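Local atomic coordinates of DNA fragmentation factor 40 KDA subunit (Mus musculus, PDB entry 1V0D), a protein that cuts chromosomal DNA as a nuclease during apoptosis, driving DNA fragmentation and chromatin condensation. Residues H127-I133 and N245-E251; A135-D141 and S150-S156; G169-E173 and H263-K268; Y205-Y209 and L294-E298; V271-L275 and F290-L294. All blocks are in the same frame, centred on the assembly; numbering follows the deposited sequence.

Interaction 5 is the buried, wholly apolar contact of the five, where helices 267-281 and 287-295 lie side by side; interactions 1 to 4 are all partly buried. Interaction 3 joins the end of strand 260-263 by a ring pair, and the start of helix 267-281 by a salt bridge, to helix 155-175, close to the magnesium. Interaction 4 shares Leu294 with interaction 5 and holds the end of helix 287-295 through a tyrosine hydroxyl. Interactions 1 and 2 lie on the far side of the chain's centre from interactions 3 and 5 and are mainly polar. Interaction 2 fastens the start of helix 155-175 to a preceding loop, and its Lys155 NZ also bonds to Tyr247 O of interaction 1.

Interaction 1 (H127-I133 and N245-E251); sequences HHVSQNI and NPYGNRE
Asn132 N gives its hydrogen to Gly248 O at 2.9 Å with an N-H...O angle of 159°, a direct backbone hydrogen bond between 127-133 and 245-251. Just before it the chain leaves helix 116-129 and bends in an inverse gamma turn centred on Ser130. Van der Waals packing flanks the bond: Ile133 CG1 lies 3.7 Å from Gly248 CA, while the methyl carbons CG2 and CD1 rest on the amide end of Asn245. Flat groups meet at His127. With its CG anti to the backbone N (chi1 173°), the imidazole swings toward the second segment, and Glu251 OE2 sits over the centre of one face, 4.0 Å above the ring plane. The Asn249 amide comes to the ring edge near CD2 and NE2, its plane almost perpendicular to the imidazole. Asn249 OD1, also near that ring edge, accepts from Ser252 N and, in a weak bond, from Glu251 N at 2.7 Å. The other oxygen of Glu251, OE1, bonds to His242 NE2 of the second subunit, one of the zinc ligands there. Asn249 thus stands as the N-cap of helix 250-255, beside the subunit interface.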
# COMPACT_ATOMS: atom_id res chain seq x y z
N HIS A 127 -8.34 17.31 1.38
CA HIS A 127 -7.00 16.74 1.38
C HIS A 127 -6.12 17.55 0.45
O HIS A 127 -5.08 18.07 0.85
CB HIS A 127 -7.00 15.29 0.90
CG HIS A 127 -5.63 14.71 0.72
ND1 HIS A 127 -5.29 13.93 -0.37
CD2 HIS A 127 -4.52 14.79 1.49
CE1 HIS A 127 -4.03 13.56 -0.26
NE2 HIS A 127 -3.54 14.06 0.85
N HIS A 128 -6.57 17.65 -0.80
CA HIS A 128 -5.84 18.38 -1.83
C HIS A 128 -5.44 19.78 -1.41
O HIS A 128 -4.34 20.24 -1.73
CB HIS A 128 -6.70 18.45 -3.09
CG HIS A 128 -6.00 19.06 -4.26
ND1 HIS A 128 -5.62 20.39 -4.29
CD2 HIS A 128 -5.60 18.53 -5.44
CE1 HIS A 128 -5.03 20.65 -5.45
NE2 HIS A 128 -5.01 19.54 -6.16
N VAL A 129 -6.32 20.46 -0.68
CA VAL A 129 -6.04 21.82 -0.24
C VAL A 129 -5.26 21.92 1.07
O VAL A 129 -4.36 22.73 1.17
CB VAL A 129 -7.35 22.62 -0.12
CG1 VAL A 129 -7.05 24.01 0.38
CG2 VAL A 129 -8.03 22.68 -1.47
N SER A 130 -5.62 21.11 2.07
CA SER A 130 -4.91 21.13 3.36
C SER A 130 -3.49 20.64 3.14
O SER A 130 -3.10 19.59 3.64
CB SER A 130 -5.59 20.19 4.37
OG SER A 130 -6.86 20.67 4.79
N GLN A 131 -2.72 21.41 2.39
CA GLN A 131 -1.35 21.02 2.08
C GLN A 131 -0.33 22.13 2.34
O GLN A 131 -0.66 23.32 2.27
CB GLN A 131 -1.29 20.55 0.62
CG GLN A 131 -0.03 20.95 -0.14
CD GLN A 131 -0.02 22.43 -0.52
OE1 GLN A 131 -0.94 22.91 -1.18
NE2 GLN A 131 1.03 23.14 -0.12
N ASN A 132 0.90 21.74 2.64
CA ASN A 132 1.95 22.72 2.87
C ASN A 132 3.30 22.22 2.34
O ASN A 132 4.25 21.96 3.09
CB ASN A 132 2.06 23.04 4.36
CG ASN A 132 3.04 24.15 4.63
OD1 ASN A 132 3.56 24.79 3.71
ND2 ASN A 132 3.31 24.40 5.91
N ILE A 133 3.36 22.09 1.02
CA ILE A 133 4.55 21.62 0.31
C ILE A 133 5.79 22.46 0.59
O ILE A 133 6.88 21.93 0.79
CB ILE A 133 4.30 21.64 -1.20
CG1 ILE A 133 3.12 20.75 -1.54
CG2 ILE A 133 5.55 21.19 -1.93
CD1 ILE A 133 2.72 20.83 -3.00
N ASN A 245 3.14 14.41 -4.19
CA ASN A 245 4.14 15.24 -3.53
C ASN A 245 4.14 14.89 -2.05
O ASN A 245 3.46 15.53 -1.24
CB ASN A 245 3.85 16.73 -3.73
CG ASN A 245 5.01 17.62 -3.28
OD1 ASN A 245 5.24 18.68 -3.86
ND2 ASN A 245 5.72 17.19 -2.25
N PRO A 246 4.92 13.87 -1.67
CA PRO A 246 5.00 13.44 -0.27
C PRO A 246 5.42 14.54 0.70
O PRO A 246 5.28 14.38 1.91
CB PRO A 246 6.01 12.30 -0.33
CG PRO A 246 6.93 12.74 -1.44
CD PRO A 246 5.95 13.21 -2.49
N TYR A 247 5.91 15.65 0.18
CA TYR A 247 6.37 16.73 1.04
C TYR A 247 5.31 17.69 1.58
O TYR A 247 5.60 18.44 2.52
CB TYR A 247 7.42 17.60 0.34
CG TYR A 247 8.74 16.93 0.10
CD1 TYR A 247 8.95 16.14 -1.03
CD2 TYR A 247 9.80 17.12 0.98
CE1 TYR A 247 10.18 15.55 -1.28
CE2 TYR A 247 11.04 16.53 0.74
CZ TYR A 247 11.22 15.76 -0.40
OH TYR A 247 12.44 15.18 -0.67
N GLY A 248 4.11 17.69 1.04
CA GLY A 248 3.16 18.66 1.55
C GLY A 248 1.98 18.18 2.34
O GLY A 248 0.96 18.87 2.37
N ASN A 249 2.10 17.05 3.02
CA ASN A 249 0.94 16.52 3.71
C ASN A 249 1.34 15.22 4.40
O ASN A 249 2.12 14.44 3.86
CB ASN A 249 -0.12 16.28 2.64
CG ASN A 249 -1.40 15.76 3.17
OD1 ASN A 249 -1.43 14.74 3.85
ND2 ASN A 249 -2.49 16.45 2.84
N ARG A 250 0.82 14.99 5.60
CA ARG A 250 1.13 13.77 6.34
C ARG A 250 0.61 12.54 5.60
O ARG A 250 1.33 11.57 5.40
CB ARG A 250 0.51 13.81 7.73
CG ARG A 250 0.61 12.48 8.44
CD ARG A 250 -0.05 12.47 9.80
NE ARG A 250 0.02 11.12 10.34
CZ ARG A 250 -0.94 10.21 10.22
NH1 ARG A 250 -2.08 10.50 9.59
NH2 ARG A 250 -0.74 8.98 10.69
N GLU A 251 -0.65 12.59 5.21
CA GLU A 251 -1.27 11.48 4.50
C GLU A 251 -0.53 11.24 3.18
O GLU A 251 -0.42 10.10 2.71
CB GLU A 251 -2.73 11.79 4.22
CG GLU A 251 -3.48 10.68 3.53
CD GLU A 251 -4.98 10.90 3.57
OE1 GLU A 251 -5.53 11.01 4.70
OE2 GLU A 251 -5.61 10.95 2.49

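Interaction 2 (A135-D141 and S150-S156); sequences AETREQD and SRFRNKS
Glu136 OE1 is gripped by two donors of Ser156, the hydroxyl OG at 2.7 Å and the backbone N at 2.9 Å, which arrive from opposite faces of the carboxylate plane. A bend at chi2 (73°) in the Glu136 chain carries the carboxylate back to the start of helix 155-175, and OE2 forms a salt bridge with Arg212. With an alanine here, Ser156 N and OG would probably be left without this acceptor and Arg212 without its countercharge. Alongside runs a single antiparallel beta bridge, Thr137 facing Asn154 as a non-hydrogen-bonded pair: Lys155 N bonds to Glu136 O at 2.9 Å and Arg138 N to Arg153 O at 2.8 Å. Asn154 holds the N-cap position of the helix. The extended Lys155 chain reaches back over the loop, where NZ bonds to Ala135 O at 2.8 Å from above the carbonyl plane, makes a salt bridge to Asp141 OD2 at 3.1 Å, and also bonds to Tyr247 O. Arg138, likewise extended, spends its guanidinium on the carbonyls of Leu148 and Glu149, with a weak bond from NH1 to Phe152 O. The Arg153 guanidinium folds back so that one face covers Arg138 CB.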
# COMPACT_ATOMS: atom_id res chain seq x y z
N ALA A 135 6.76 24.14 3.17
CA ALA A 135 7.42 23.95 4.46
C ALA A 135 8.42 22.79 4.41
O ALA A 135 8.17 21.76 3.79
CB ALA A 135 6.37 23.69 5.54
N GLU A 136 9.56 22.96 5.08
CA GLU A 136 10.58 21.91 5.05
C GLU A 136 10.93 21.35 6.42
O GLU A 136 11.30 20.17 6.55
CB GLU A 136 11.85 22.45 4.40
CG GLU A 136 12.98 21.44 4.32
CD GLU A 136 12.74 20.36 3.26
OE1 GLU A 136 13.44 19.32 3.31
OE2 GLU A 136 11.86 20.54 2.38
N THR A 137 10.83 22.19 7.45
CA THR A 137 11.17 21.78 8.80
C THR A 137 9.99 21.37 9.66
O THR A 137 8.86 21.81 9.44
CB THR A 137 11.91 22.89 9.53
OG1 THR A 137 12.92 23.41 8.66
CG2 THR A 137 12.56 22.35 10.79
N ARG A 138 10.30 20.54 10.65
CA ARG A 138 9.30 20.05 11.59
C ARG A 138 8.72 21.23 12.36
O ARG A 138 7.55 21.21 12.75
CB ARG A 138 9.96 19.07 12.56
CG ARG A 138 8.98 18.21 13.31
CD ARG A 138 9.70 17.02 13.90
NE ARG A 138 8.77 15.95 14.24
CZ ARG A 138 9.15 14.73 14.60
NH1 ARG A 138 10.44 14.43 14.67
NH2 ARG A 138 8.23 13.81 14.88
N GLU A 139 9.56 22.25 12.55
CA GLU A 139 9.16 23.46 13.24
C GLU A 139 8.04 24.19 12.49
O GLU A 139 7.03 24.56 13.07
CB GLU A 139 10.38 24.39 13.38
CG GLU A 139 10.14 25.64 14.24
CD GLU A 139 10.06 25.34 15.73
OE1 GLU A 139 11.02 24.74 16.28
OE2 GLU A 139 9.03 25.71 16.36
N GLN A 140 8.22 24.37 11.18
CA GLN A 140 7.23 25.07 10.37
C GLN A 140 6.06 24.24 9.83
O GLN A 140 5.20 24.78 9.14
CB GLN A 140 7.91 25.80 9.21
CG GLN A 140 9.18 25.15 8.73
CD GLN A 140 9.77 25.89 7.55
OE1 GLN A 140 10.91 25.64 7.15
NE2 GLN A 140 8.99 26.81 6.98
N ASP A 141 6.04 22.95 10.14
CA ASP A 141 4.95 22.08 9.69
C ASP A 141 5.05 20.74 10.39
O ASP A 141 5.20 19.70 9.75
CB ASP A 141 5.00 21.89 8.17
CG ASP A 141 3.83 21.06 7.64
OD1 ASP A 141 2.68 21.29 8.08
OD2 ASP A 141 4.06 20.20 6.78
N SER A 150 11.97 11.26 16.64
CA SER A 150 12.39 12.65 16.81
C SER A 150 13.59 13.04 15.97
O SER A 150 13.70 14.19 15.55
CB SER A 150 12.66 12.93 18.28
OG SER A 150 11.49 12.72 19.04
N ARG A 151 14.50 12.09 15.75
CA ARG A 151 15.70 12.36 14.96
C ARG A 151 15.37 13.08 13.66
O ARG A 151 16.21 13.79 13.10
CB ARG A 151 16.42 11.04 14.65
CG ARG A 151 15.49 10.03 14.01
CD ARG A 151 15.95 8.59 14.17
NE ARG A 151 16.76 8.12 13.06
CZ ARG A 151 16.82 6.85 12.66
NH1 ARG A 151 16.10 5.93 13.30
NH2 ARG A 151 17.59 6.50 11.64
N PHE A 152 14.14 12.90 13.18
CA PHE A 152 13.72 13.52 11.93
C PHE A 152 13.20 14.94 12.11
O PHE A 152 12.07 15.16 12.55
CB PHE A 152 12.67 12.64 11.23
CG PHE A 152 13.19 11.28 10.85
CD1 PHE A 152 12.52 10.13 11.22
CD2 PHE A 152 14.40 11.16 10.17
CE1 PHE A 152 13.04 8.87 10.93
CE2 PHE A 152 14.93 9.91 9.87
CZ PHE A 152 14.25 8.76 10.26
N ARG A 153 14.06 15.89 11.77
CA ARG A 153 13.76 17.31 11.88
C ARG A 153 13.33 17.88 10.52
O ARG A 153 12.48 18.76 10.43
CB ARG A 153 15.01 18.07 12.35
CG ARG A 153 15.51 17.74 13.75
CD ARG A 153 14.84 18.65 14.79
NE ARG A 153 13.53 18.16 15.23
CZ ARG A 153 12.56 18.93 15.70
NH1 ARG A 153 12.73 20.25 15.80
NH2 ARG A 153 11.42 18.39 16.09
N ASN A 154 13.94 17.35 9.47
CA ASN A 154 13.70 17.82 8.11
C ASN A 154 12.89 16.83 7.27
O ASN A 154 12.97 15.63 7.48
CB ASN A 154 15.05 18.09 7.44
CG ASN A 154 14.91 18.86 6.15
OD1 ASN A 154 15.88 19.05 5.40
ND2 ASN A 154 13.69 19.33 5.88
N LYS A 155 12.12 17.35 6.32
CA LYS A 155 11.33 16.49 5.44
C LYS A 155 12.23 15.72 4.46
O LYS A 155 12.21 14.48 4.42
CB LYS A 155 10.31 17.31 4.65
CG LYS A 155 9.12 17.81 5.45
CD LYS A 155 8.14 18.54 4.55
CE LYS A 155 6.97 19.09 5.34
NZ LYS A 155 6.14 19.99 4.50
N SER A 156 13.01 16.45 3.67
CA SER A 156 13.92 15.82 2.71
C SER A 156 14.68 14.72 3.43
O SER A 156 14.86 13.63 2.90
CB SER A 156 14.93 16.83 2.16
OG SER A 156 14.32 17.75 1.27

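Interaction 3 (G169-E173 and H263-K268); sequences GYLRE and HIIEKK
Next to the magnesium site formed with Asp262 and His308, where strand 260-263 gives way to the turn before helix 267-281, His263 turns an edge onto the face of Tyr170 on helix 155-175. The pair is T-shaped: the ring centroids are 4.8 Å apart and the planes stand at 73°. The touching atom is His263 CE1, which sits over the centre of the phenol ring, 3.6 Å above its plane. On the histidine's own segment, Lys267 CB covers one face of the imidazole, and NE2 bonds to Leu294 O, so a second element helps fix the ring's rotation. Tyr170 can offer its face because its CG is anti to the carbonyl carbon (chi1 -57°), swinging the ring off the helix toward the strand end. A serine in place of Tyr170 would probably open a gap beside His263 CE1 and leave that edge of the imidazole without its flat support. One helical turn on, Glu173 OE2 makes a salt bridge with Lys267 NZ at 3.1 Å, though the position of NZ is less certain. Lys268 NZ stands 4.3 Å from Glu173 OE1, beyond a salt bridge. His263 itself lies about 5 Å from the magnesium, and the antiparallel strands 260-263 and 300-303 beside this metal site are consistent with the His-Me finger to which the family belongs.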
# COMPACT_ATOMS: atom_id res chain seq x y z
N GLY A 169 17.10 -2.55 1.83
CA GLY A 169 16.27 -3.74 1.88
C GLY A 169 16.62 -4.65 0.72
O GLY A 169 16.67 -5.87 0.87
N TYR A 170 16.85 -4.07 -0.45
CA TYR A 170 17.22 -4.86 -1.61
C TYR A 170 18.60 -5.51 -1.35
O TYR A 170 18.82 -6.66 -1.74
CB TYR A 170 17.27 -4.01 -2.90
CG TYR A 170 15.97 -3.29 -3.24
CD1 TYR A 170 14.73 -3.82 -2.87
CD2 TYR A 170 15.98 -2.08 -3.95
CE1 TYR A 170 13.54 -3.18 -3.20
CE2 TYR A 170 14.78 -1.43 -4.28
CZ TYR A 170 13.57 -1.99 -3.90
OH TYR A 170 12.38 -1.37 -4.19
N LEU A 171 19.51 -4.81 -0.67
CA LEU A 171 20.82 -5.40 -0.40
C LEU A 171 20.68 -6.59 0.54
O LEU A 171 21.37 -7.60 0.38
CB LEU A 171 21.78 -4.40 0.24
CG LEU A 171 23.25 -4.61 -0.16
CD1 LEU A 171 24.14 -3.96 0.87
CD2 LEU A 171 23.60 -6.09 -0.27
N ARG A 172 19.81 -6.47 1.54
CA ARG A 172 19.61 -7.58 2.47
C ARG A 172 19.11 -8.77 1.66
O ARG A 172 19.75 -9.82 1.66
CB ARG A 172 18.59 -7.21 3.55
CG ARG A 172 19.06 -6.13 4.52
CD ARG A 172 18.01 -5.83 5.58
NE ARG A 172 17.69 -4.41 5.66
CZ ARG A 172 16.50 -3.89 5.37
NH1 ARG A 172 15.50 -4.68 4.97
NH2 ARG A 172 16.31 -2.57 5.46
N GLU A 173 18.00 -8.59 0.96
CA GLU A 173 17.44 -9.66 0.15
C GLU A 173 18.50 -10.36 -0.68
O GLU A 173 18.42 -11.57 -0.89
CB GLU A 173 16.35 -9.11 -0.77
CG GLU A 173 15.13 -8.55 -0.04
CD GLU A 173 14.05 -8.04 -1.00
OE1 GLU A 173 13.63 -8.81 -1.90
OE2 GLU A 173 13.62 -6.87 -0.85
N HIS A 263 11.70 -3.02 -10.10
CA HIS A 263 12.79 -3.48 -10.96
C HIS A 263 12.23 -3.93 -12.31
O HIS A 263 11.36 -4.81 -12.36
CB HIS A 263 13.52 -4.67 -10.33
CG HIS A 263 14.32 -4.33 -9.11
ND1 HIS A 263 13.74 -4.07 -7.88
CD2 HIS A 263 15.66 -4.23 -8.92
CE1 HIS A 263 14.69 -3.83 -6.99
NE2 HIS A 263 15.86 -3.93 -7.59
N ILE A 264 12.72 -3.35 -13.40
CA ILE A 264 12.26 -3.73 -14.73
C ILE A 264 12.65 -5.18 -14.98
O ILE A 264 11.83 -5.99 -15.40
CB ILE A 264 12.86 -2.84 -15.81
CG1 ILE A 264 12.57 -1.37 -15.47
CG2 ILE A 264 12.25 -3.20 -17.17
CD1 ILE A 264 13.13 -0.37 -16.46
N ILE A 265 13.91 -5.51 -14.75
CA ILE A 265 14.36 -6.88 -14.88
C ILE A 265 14.24 -7.33 -13.43
O ILE A 265 15.02 -6.90 -12.57
CB ILE A 265 15.83 -6.97 -15.34
CG1 ILE A 265 15.99 -6.30 -16.71
CG2 ILE A 265 16.28 -8.41 -15.41
CD1 ILE A 265 17.39 -6.42 -17.28
N GLU A 266 13.23 -8.16 -13.14
CA GLU A 266 12.96 -8.63 -11.79
C GLU A 266 14.21 -9.05 -11.06
O GLU A 266 15.01 -9.84 -11.57
CB GLU A 266 11.96 -9.77 -11.84
CG GLU A 266 10.64 -9.37 -12.45
CD GLU A 266 9.66 -10.51 -12.49
OE1 GLU A 266 9.88 -11.47 -13.27
OE2 GLU A 266 8.66 -10.47 -11.74
N LYS A 267 14.38 -8.55 -9.84
CA LYS A 267 15.57 -8.87 -9.10
C LYS A 267 15.58 -10.24 -8.46
O LYS A 267 16.57 -10.97 -8.55
CB LYS A 267 15.85 -7.81 -8.04
CG LYS A 267 15.46 -8.21 -6.66
CD LYS A 267 15.84 -7.17 -5.64
CE LYS A 267 15.34 -7.60 -4.28
NZ LYS A 267 15.57 -6.56 -3.25
N LYS A 268 14.48 -10.61 -7.82
CA LYS A 268 14.43 -11.91 -7.16
C LYS A 268 14.24 -13.00 -8.19
O LYS A 268 14.91 -14.03 -8.17
CB LYS A 268 13.29 -11.93 -6.14
CG LYS A 268 13.40 -13.02 -5.08
CD LYS A 268 12.42 -12.73 -3.93
CE LYS A 268 12.76 -13.50 -2.65
NZ LYS A 268 12.11 -12.86 -1.45

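Interaction 4 (Y205-Y209 and L294-E298)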
# COMPACT_ATOMS: atom_id res chain seq x y z
N TYR A 205 23.41 4.82 -0.27
CA TYR A 205 22.25 4.05 -0.65
C TYR A 205 21.27 4.76 -1.58
O TYR A 205 20.07 4.47 -1.57
CB TYR A 205 21.53 3.59 0.63
CG TYR A 205 22.45 2.83 1.56
CD1 TYR A 205 23.41 3.51 2.34
CD2 TYR A 205 22.45 1.44 1.60
CE1 TYR A 205 24.34 2.81 3.11
CE2 TYR A 205 23.38 0.72 2.36
CZ TYR A 205 24.33 1.42 3.12
OH TYR A 205 25.27 0.71 3.84
N ASN A 206 21.77 5.69 -2.40
CA ASN A 206 20.92 6.41 -3.33
C ASN A 206 19.70 7.07 -2.72
O ASN A 206 18.71 7.31 -3.42
CB ASN A 206 20.46 5.47 -4.44
CG ASN A 206 21.57 5.11 -5.40
OD1 ASN A 206 21.65 3.98 -5.88
ND2 ASN A 206 22.44 6.07 -5.68
N GLY A 207 19.75 7.37 -1.42
CA GLY A 207 18.62 8.02 -0.76
C GLY A 207 18.32 9.33 -1.46
O GLY A 207 17.25 9.92 -1.32
N SER A 208 19.30 9.78 -2.23
CA SER A 208 19.21 11.00 -2.99
C SER A 208 18.00 10.99 -3.93
O SER A 208 17.41 12.02 -4.24
CB SER A 208 20.50 11.17 -3.79
OG SER A 208 20.30 12.05 -4.87
N TYR A 209 17.61 9.80 -4.37
CA TYR A 209 16.47 9.67 -5.26
C TYR A 209 15.19 10.33 -4.75
O TYR A 209 14.41 10.84 -5.55
CB TYR A 209 16.16 8.20 -5.57
CG TYR A 209 17.16 7.50 -6.46
CD1 TYR A 209 17.96 8.22 -7.35
CD2 TYR A 209 17.29 6.11 -6.45
CE1 TYR A 209 18.85 7.57 -8.20
CE2 TYR A 209 18.18 5.46 -7.30
CZ TYR A 209 18.95 6.19 -8.17
OH TYR A 209 19.83 5.55 -9.01
N LEU A 294 20.44 -4.08 -9.68
CA LEU A 294 19.90 -4.22 -8.34
C LEU A 294 19.58 -2.96 -7.56
O LEU A 294 18.60 -2.93 -6.82
CB LEU A 294 20.84 -5.11 -7.50
CG LEU A 294 21.04 -6.55 -7.99
CD1 LEU A 294 22.34 -7.13 -7.52
CD2 LEU A 294 19.90 -7.40 -7.52
N PHE A 295 20.36 -1.89 -7.74
CA PHE A 295 20.14 -0.70 -6.92
C PHE A 295 20.03 0.66 -7.59
O PHE A 295 19.88 1.66 -6.90
CB PHE A 295 21.26 -0.57 -5.88
CG PHE A 295 21.69 -1.89 -5.27
CD1 PHE A 295 22.93 -2.44 -5.59
CD2 PHE A 295 20.86 -2.55 -4.35
CE1 PHE A 295 23.34 -3.65 -5.00
CE2 PHE A 295 21.27 -3.75 -3.76
CZ PHE A 295 22.51 -4.30 -4.08
N THR A 296 20.10 0.71 -8.91
CA THR A 296 20.09 1.99 -9.62
C THR A 296 18.83 2.28 -10.41
O THR A 296 18.08 1.37 -10.76
CB THR A 296 21.30 2.04 -10.58
OG1 THR A 296 22.49 1.83 -9.82
CG2 THR A 296 21.40 3.38 -11.28
N ALA A 297 18.59 3.56 -10.68
CA ALA A 297 17.43 3.94 -11.45
C ALA A 297 17.57 3.41 -12.87
O ALA A 297 16.66 3.55 -13.68
CB ALA A 297 17.27 5.45 -11.47
N GLU A 298 18.71 2.82 -13.19
CA GLU A 298 18.90 2.27 -14.54
C GLU A 298 17.91 1.14 -14.75
O GLU A 298 17.46 0.90 -15.85
CB GLU A 298 20.31 1.71 -14.72
CG GLU A 298 21.42 2.72 -14.62
CD GLU A 298 22.80 2.09 -14.71
OE1 GLU A 298 23.13 1.48 -15.77
OE2 GLU A 298 23.56 2.20 -13.71
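Tyr209 OH accepts a hydrogen bond from Ala297 N at 2.9 Å, with an N-H...O angle of 151°. Round that bond the same hydroxyl and ring carbon pack against apolar groups: Thr296 CG2 comes within 3.5 Å of Tyr209 OH, and Ala297 CB lies 3.8 Å from Tyr209 CZ. Phe295 O approaches the ring from its edge, near the ring plane, 4.2 Å from Tyr209 CE2. The hydroxyl thus takes up a backbone N-H just after helix 287-295 has ended, Thr296 being the first residue to leave helical geometry. What sets the ring there is partly its own segment. Its CG is anti to the carbonyl carbon (chi1 -71°), and Asn206 CB lies 3.6 Å above one face, offset toward the rim. The backbone is tied down as well, by Tyr209 N bonding to Asn206 O at 2.9 Å in the 3-10 turn. Further out, Tyr209 pairs through backbone bonds with Leu220 and its ring touches Cys163, while Asn206 rests on Ile167; Cys163 and Ile167 are both on helix 155-175. Across the contact, Phe295 packs on Met196 and Leu200 of helix 186-202.

Interaction 5 (V271-L275 and F290-L294); sequences VVPTL and FYSLL
Phe290 points across an antiparallel helix pair at Leu275, Thr274 and Val271, the segments 271-275 and 290-294 running at 162° with their axes 10.6 Å apart. Traced outward, the phenylalanine meets Leu275 first: its CB lies 3.9 Å from Leu275 CD2, and CG is held anti to the carbonyl carbon (chi1 -68°), which throws the ring at the partner helix. Leu275 CD2 then sits over the ring face in a CH-pi contact, 3.5 Å from the centroid and 18° off the normal, displaced toward CG. Along one side of the ring, Phe290 CD2 lies 3.7 Å from Leu275 CB; next to it, Phe290 CE2 reaches the backbone of Leu275 and comes within 3.7 Å of Thr274 CG2, which lies at the ring edge. The tip, CZ, stays beside that same methyl, while Ala278, a turn further on, and Ile322 also touch the ring. At the other end of the interface Val271 does the filling: Val271 CG1 lies 3.7 Å from Leu294 CD2 and also meets the CD2 edge of Phe290 and the CB of Leu293. Helix 155-175 adds Val174 against Val272 and Leu294, and these two side chains cross at about a right angle, Val272 CG2 lying 3.9 Å from Leu294 CD2.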
# COMPACT_ATOMS: atom_id res chain seq x y z
N VAL A 271 17.50 -11.28 -11.74
CA VAL A 271 18.83 -10.71 -11.50
C VAL A 271 19.68 -11.44 -10.46
O VAL A 271 20.82 -11.82 -10.74
CB VAL A 271 18.77 -9.23 -11.09
CG1 VAL A 271 20.16 -8.69 -10.93
CG2 VAL A 271 18.03 -8.42 -12.14
N VAL A 272 19.15 -11.63 -9.26
CA VAL A 272 19.93 -12.30 -8.21
C VAL A 272 20.39 -13.67 -8.67
O VAL A 272 21.58 -13.95 -8.68
CB VAL A 272 19.12 -12.40 -6.88
CG1 VAL A 272 19.79 -13.37 -5.90
CG2 VAL A 272 19.03 -11.01 -6.24
N PRO A 273 19.45 -14.55 -9.06
CA PRO A 273 19.85 -15.89 -9.51
C PRO A 273 20.87 -15.85 -10.67
O PRO A 273 21.83 -16.62 -10.67
CB PRO A 273 18.52 -16.53 -9.88
CG PRO A 273 17.68 -15.39 -10.26
CD PRO A 273 18.01 -14.35 -9.22
N THR A 274 20.68 -14.95 -11.64
CA THR A 274 21.65 -14.84 -12.73
C THR A 274 23.01 -14.48 -12.12
O THR A 274 24.06 -14.97 -12.56
CB THR A 274 21.27 -13.74 -13.71
OG1 THR A 274 20.10 -14.13 -14.44
CG2 THR A 274 22.39 -13.51 -14.68
N LEU A 275 22.98 -13.61 -11.11
CA LEU A 275 24.18 -13.17 -10.41
C LEU A 275 24.88 -14.38 -9.82
O LEU A 275 26.10 -14.54 -9.98
CB LEU A 275 23.80 -12.18 -9.30
CG LEU A 275 24.88 -11.40 -8.53
CD1 LEU A 275 25.26 -12.17 -7.31
CD2 LEU A 275 26.08 -11.13 -9.42
N PHE A 290 25.47 -5.89 -12.40
CA PHE A 290 24.44 -6.38 -11.48
C PHE A 290 24.09 -5.30 -10.46
O PHE A 290 22.95 -5.20 -10.00
CB PHE A 290 24.93 -7.63 -10.76
CG PHE A 290 25.06 -8.82 -11.67
CD1 PHE A 290 26.28 -9.12 -12.27
CD2 PHE A 290 23.94 -9.59 -11.99
CE1 PHE A 290 26.38 -10.18 -13.19
CE2 PHE A 290 24.03 -10.64 -12.91
CZ PHE A 290 25.25 -10.94 -13.51
N TYR A 291 25.08 -4.49 -10.11
CA TYR A 291 24.85 -3.39 -9.19
C TYR A 291 23.79 -2.49 -9.83
O TYR A 291 22.76 -2.21 -9.23
CB TYR A 291 26.15 -2.62 -8.98
CG TYR A 291 26.00 -1.39 -8.13
CD1 TYR A 291 25.93 -1.48 -6.74
CD2 TYR A 291 25.91 -0.13 -8.72
CE1 TYR A 291 25.79 -0.34 -5.96
CE2 TYR A 291 25.76 1.01 -7.95
CZ TYR A 291 25.70 0.90 -6.57
OH TYR A 291 25.55 2.04 -5.80
N SER A 292 24.05 -2.05 -11.06
CA SER A 292 23.11 -1.21 -11.78
C SER A 292 21.71 -1.78 -11.69
O SER A 292 20.76 -1.10 -11.31
CB SER A 292 23.48 -1.14 -13.25
OG SER A 292 24.76 -0.57 -13.41
N LEU A 293 21.61 -3.05 -12.06
CA LEU A 293 20.35 -3.76 -12.07
C LEU A 293 19.66 -3.81 -10.72
O LEU A 293 18.45 -3.59 -10.61
CB LEU A 293 20.56 -5.20 -12.58
CG LEU A 293 20.40 -5.52 -14.08
CD1 LEU A 293 20.57 -4.27 -14.94
CD2 LEU A 293 21.41 -6.57 -14.48
N LEU A 294 20.44 -4.08 -9.68
CA LEU A 294 19.90 -4.22 -8.34
C LEU A 294 19.58 -2.96 -7.56
O LEU A 294 18.60 -2.93 -6.82
CB LEU A 294 20.84 -5.11 -7.50
CG LEU A 294 21.04 -6.55 -7.99
CD1 LEU A 294 22.34 -7.13 -7.52
CD2 LEU A 294 19.90 -7.40 -7.52